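Local coordinates for protein muconate cycloisomerase (Azorhizobium caulinodans, PDB 3MY9) that belongs to the enolase superfamily, whose members pair an N-terminal capping domain with a TIM-barrel domain, and binds magnesium ions, at residues T120-V124 and A125-G129; Q224-P227 and R228-D232. All blocks are in the same frame, centred on the assembly; numbering follows the deposited sequence.

Contact 1. Residues T120-V124 and A125-G129; sequences TGLSV and ADLLG
Ser123 and Asp126 illustrate how two residues three apart can trade backbone and side-chain partners where a chain begins to coil. The backbone N of Ser123 gives its hydrogen to Asp126 OD2 at 2.6 Å, reaching the oxygen from above the carboxylate plane, 42° out of it. Against the same OD2 lies a methyl, Leu122 CD2, at 3.6 Å. In return, Asp126 N points at Ser123 OG over 3.1 Å, although the modelled place of that hydroxyl is less certain. This reciprocal exchange recalls a capping box, with residues 125-127 supplying about one turn of helical backbone. One further backbone bond, from Leu127 N to Ser123 O (3.2 Å), draws the turn together. The loop links helix 102-120, at whose end Gly121 turns the chain with positive phi, to strand 135-142, the strand with which the barrel sheet begins along the chain. Helix 305-316 adds Gln313, whose OE1 receives the Ala125 N-H.

Apolar contacts flank the polar exchange. Leu122 sends CD1 across to CD2 of Leu127 at 3.6 Å. Val124 holds CG1 anti to its own nitrogen (chi1 170°), alongside Leu128, and this methyl meets Leu128 CD1 at 3.9 Å. Leu122 of a second subunit packs on Leu127, and Arg88 of that subunit hydrogen-bonds the backbone O of Leu128.

Contact 2. Residues Q224-P227 and R228-D232; sequences QPVP and RRHLD
With chi1 at -56°, His230 carries its imidazole beside its own backbone N and back along Pro227, while Val226 places CG2 between its backbone N and carbonyl carbon, facing His230. The two side chains meet in the loop between strand 222-223 and helix 231-240, one of the strand-to-helix connections of a TIM barrel. CG2 of Val226 touches His230 CB at 3.9 Å, the side chains crossing at about a right angle. Pro227 instead lies side by side with the histidine, its CD in the plane of the ring at the edge, 4.0 Å from CD2.

The backbone tightens in two steps. His230 N hydrogen-bonds Pro227 O at 3.3 Å; then His230, at the N-cap position, centres an inverse gamma turn closed by Leu231 N and Arg229 O (2.8 Å).

Gln224, bent at chi2, hydrogen-bonds Val226 O (2.9 Å) and Ser250 OG through NE2, while OE1 accepts the N-H of Asp248, a magnesium ligand. Extended from CG to NE, Arg228 uses NH2 for a salt bridge to Asp256 and a hydrogen bond to Glu249 O. Bends at chi2 and chi3 bring one guanidinium face of Arg229 over His230 NE2, offset toward the rim, with CD 4.1 Å from Pro227 CB.

Overall arrangement
The two contacts show how the same local economy, a few residues turning the chain, serves different surroundings. They occupy opposite sides of the chain's centre, with centres 37 Å apart and nearest atoms about 23 Å apart, and share no helix or strand. Contact 1 is wholly buried, partly beneath a second subunit, and combines a carboxylate-backbone exchange with leucine and valine packing. Contact 2 is only partly buried: the side chain of Gln224 lies about 5 Å from a magnesium ion, whereas its arginines are exposed, and valine and proline pack against a histidine in place of leucine on leucine and valine on leucine. One follows a helix on the way into the barrel; the other follows a barrel strand and starts a helix.

Contact 1. Residues T120-V124 and A125-G129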
loop_
_atom_site.group_PDB
_atom_site.type_symbol
_atom_site.label_atom_id
_atom_site.label_comp_id
_atom_site.label_asym_id
_atom_site.label_seq_id
_atom_site.Cartn_x
_atom_site.Cartn_y
_atom_site.Cartn_z
ATOM N N THR A 120 43.461 -19.385 22.730
ATOM C CA THR A 120 42.900 -20.640 22.272
ATOM C C THR A 120 43.505 -21.166 20.974
ATOM O O THR A 120 43.099 -22.230 20.504
ATOM C CB THR A 120 41.387 -20.476 22.075
ATOM O OG1 THR A 120 41.125 -19.335 21.241
ATOM C CG2 THR A 120 40.716 -20.284 23.414
ATOM N N GLY A 121 44.461 -20.436 20.392
ATOM C CA GLY A 121 45.035 -20.799 19.097
ATOM C C GLY A 121 44.118 -20.575 17.910
ATOM O O GLY A 121 44.236 -21.259 16.893
ATOM N N LEU A 122 43.195 -19.622 18.028
ATOM C CA LEU A 122 42.244 -19.332 16.968
ATOM C C LEU A 122 42.404 -17.900 16.493
ATOM O O LEU A 122 42.682 -17.000 17.288
ATOM C CB LEU A 122 40.802 -19.514 17.477
ATOM C CG LEU A 122 40.334 -20.949 17.748
ATOM C CD1 LEU A 122 38.896 -20.940 18.336
ATOM C CD2 LEU A 122 40.415 -21.813 16.481
ATOM N N SER A 123 42.201 -17.683 15.202
ATOM C CA SER A 123 42.062 -16.335 14.681
ATOM C C SER A 123 40.675 -15.759 15.010
ATOM O O SER A 123 39.735 -16.482 15.390
ATOM C CB SER A 123 42.233 -16.338 13.176
ATOM O OG SER A 123 41.170 -17.032 12.548
ATOM N N VAL A 124 40.541 -14.453 14.814
ATOM C CA VAL A 124 39.269 -13.797 14.948
ATOM C C VAL A 124 38.254 -14.339 13.925
ATOM O O VAL A 124 37.107 -14.604 14.280
ATOM C CB VAL A 124 39.446 -12.265 14.902
ATOM C CG1 VAL A 124 38.120 -11.584 14.789
ATOM C CG2 VAL A 124 40.190 -11.812 16.175
ATOM N N ALA A 125 38.662 -14.529 12.671
ATOM C CA ALA A 125 37.788 -15.203 11.689
ATOM C C ALA A 125 37.227 -16.540 12.233
ATOM O O ALA A 125 36.045 -16.819 12.094
ATOM C CB ALA A 125 38.536 -15.442 10.385
ATOM N N ASP A 126 38.104 -17.357 12.816
ATOM C CA ASP A 126 37.747 -18.654 13.416
ATOM C C ASP A 126 36.635 -18.534 14.458
ATOM O O ASP A 126 35.789 -19.403 14.551
ATOM C CB ASP A 126 38.953 -19.281 14.143
ATOM C CG ASP A 126 40.121 -19.600 13.231
ATOM O OD1 ASP A 126 39.893 -19.817 12.028
ATOM O OD2 ASP A 126 41.274 -19.677 13.746
ATOM N N LEU A 127 36.707 -17.480 15.268
ATOM C CA LEU A 127 35.739 -17.175 16.308
ATOM C C LEU A 127 34.441 -16.544 15.788
ATOM O O LEU A 127 33.502 -16.281 16.579
ATOM C CB LEU A 127 36.373 -16.219 17.312
ATOM C CG LEU A 127 37.575 -16.799 18.068
ATOM C CD1 LEU A 127 38.302 -15.698 18.819
ATOM C CD2 LEU A 127 37.087 -17.894 19.012
ATOM N N LEU A 128 34.405 -16.261 14.484
ATOM C CA LEU A 128 33.262 -15.637 13.835
ATOM C C LEU A 128 32.625 -16.588 12.813
ATOM O O LEU A 128 31.937 -16.154 11.881
ATOM C CB LEU A 128 33.713 -14.331 13.147
ATOM C CG LEU A 128 34.139 -13.233 14.135
ATOM C CD1 LEU A 128 34.543 -11.965 13.401
ATOM C CD2 LEU A 128 33.045 -12.945 15.174
ATOM N N GLY A 129 32.900 -17.886 12.980
ATOM C CA GLY A 129 32.284 -18.930 12.174
ATOM C C GLY A 129 33.250 -19.593 11.222
ATOM O O GLY A 129 32.873 -20.530 10.523
#

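Contact 2. Residues Q224-P227 and R228-D232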
loop_
_atom_site.group_PDB
_atom_site.type_symbol
_atom_site.label_atom_id
_atom_site.label_comp_id
_atom_site.label_asym_id
_atom_site.label_seq_id
_atom_site.Cartn_x
_atom_site.Cartn_y
_atom_site.Cartn_z
ATOM N N GLN A 224 25.912 5.327 -3.792
ATOM C CA GLN A 224 25.254 6.442 -3.113
ATOM C C GLN A 224 25.306 7.762 -3.901
ATOM O O GLN A 224 25.988 8.710 -3.517
ATOM C CB GLN A 224 25.889 6.595 -1.697
ATOM C CG GLN A 224 25.153 7.480 -0.715
ATOM C CD GLN A 224 23.915 6.775 -0.122
ATOM O OE1 GLN A 224 23.988 5.606 0.234
ATOM N NE2 GLN A 224 22.790 7.488 -0.023
ATOM N N PRO A 225 24.535 7.838 -4.989
ATOM C CA PRO A 225 24.607 9.037 -5.811
ATOM C C PRO A 225 24.066 10.308 -5.134
ATOM O O PRO A 225 24.506 11.400 -5.480
ATOM C CB PRO A 225 23.798 8.666 -7.065
ATOM C CG PRO A 225 22.920 7.468 -6.646
ATOM C CD PRO A 225 23.763 6.750 -5.629
ATOM N N VAL A 226 23.167 10.153 -4.160
ATOM C CA VAL A 226 22.536 11.276 -3.440
ATOM C C VAL A 226 22.740 11.091 -1.920
ATOM O O VAL A 226 23.113 10.017 -1.503
ATOM C CB VAL A 226 21.037 11.387 -3.776
ATOM C CG1 VAL A 226 20.824 11.612 -5.337
ATOM C CG2 VAL A 226 20.241 10.140 -3.258
ATOM N N PRO A 227 22.551 12.156 -1.113
ATOM C CA PRO A 227 22.701 12.059 0.333
ATOM C C PRO A 227 21.744 11.065 1.000
ATOM O O PRO A 227 20.709 10.678 0.404
ATOM C CB PRO A 227 22.374 13.474 0.841
ATOM C CG PRO A 227 22.640 14.381 -0.331
ATOM C CD PRO A 227 22.430 13.559 -1.568
ATOM N N ARG A 228 22.105 10.733 2.238
ATOM C CA ARG A 228 21.447 9.750 3.089
ATOM C C ARG A 228 19.904 9.875 3.150
ATOM O O ARG A 228 19.207 8.882 3.052
ATOM C CB ARG A 228 22.046 9.834 4.510
ATOM C CG ARG A 228 21.259 9.084 5.604
ATOM C CD ARG A 228 21.981 9.122 6.936
ATOM N NE ARG A 228 21.182 8.509 7.996
ATOM C CZ ARG A 228 21.111 7.203 8.262
ATOM N NH1 ARG A 228 20.345 6.779 9.265
ATOM N NH2 ARG A 228 21.791 6.307 7.551
ATOM N N ARG A 229 19.391 11.085 3.264
ATOM C CA ARG A 229 17.921 11.289 3.417
ATOM C C ARG A 229 17.031 10.653 2.325
ATOM O O ARG A 229 15.948 10.105 2.637
ATOM C CB ARG A 229 17.581 12.760 3.463
ATOM C CG ARG A 229 18.572 13.590 4.313
ATOM C CD ARG A 229 19.426 14.533 3.457
ATOM N NE ARG A 229 18.561 15.525 2.810
ATOM C CZ ARG A 229 18.978 16.669 2.281
ATOM N NH1 ARG A 229 20.274 17.009 2.311
ATOM N NH2 ARG A 229 18.086 17.483 1.719
ATOM N N HIS A 230 17.503 10.716 1.079
ATOM C CA HIS A 230 16.639 10.580 -0.068
ATOM C C HIS A 230 16.388 9.137 -0.470
ATOM O O HIS A 230 16.716 8.711 -1.576
ATOM C CB HIS A 230 17.204 11.388 -1.239
ATOM C CG HIS A 230 17.415 12.819 -0.918
ATOM N ND1 HIS A 230 16.392 13.644 -0.504
ATOM C CD2 HIS A 230 18.527 13.587 -0.960
ATOM C CE1 HIS A 230 16.874 14.855 -0.266
ATOM N NE2 HIS A 230 18.164 14.848 -0.548
ATOM N N LEU A 231 15.746 8.400 0.430
ATOM C CA LEU A 231 15.574 6.973 0.264
ATOM C C LEU A 231 14.595 6.701 -0.845
ATOM O O LEU A 231 14.801 5.791 -1.636
ATOM C CB LEU A 231 15.094 6.304 1.577
ATOM C CG LEU A 231 16.097 5.797 2.618
ATOM C CD1 LEU A 231 15.345 5.074 3.730
ATOM C CD2 LEU A 231 17.154 4.878 2.024
ATOM N N ASP A 232 13.524 7.486 -0.925
ATOM C CA ASP A 232 12.606 7.357 -2.051
ATOM C C ASP A 232 13.362 7.641 -3.356
ATOM O O ASP A 232 13.167 6.951 -4.355
ATOM C CB ASP A 232 11.406 8.316 -1.937
ATOM C CG ASP A 232 10.353 7.863 -0.915
ATOM O OD1 ASP A 232 10.269 6.669 -0.563
ATOM O OD2 ASP A 232 9.569 8.741 -0.480
#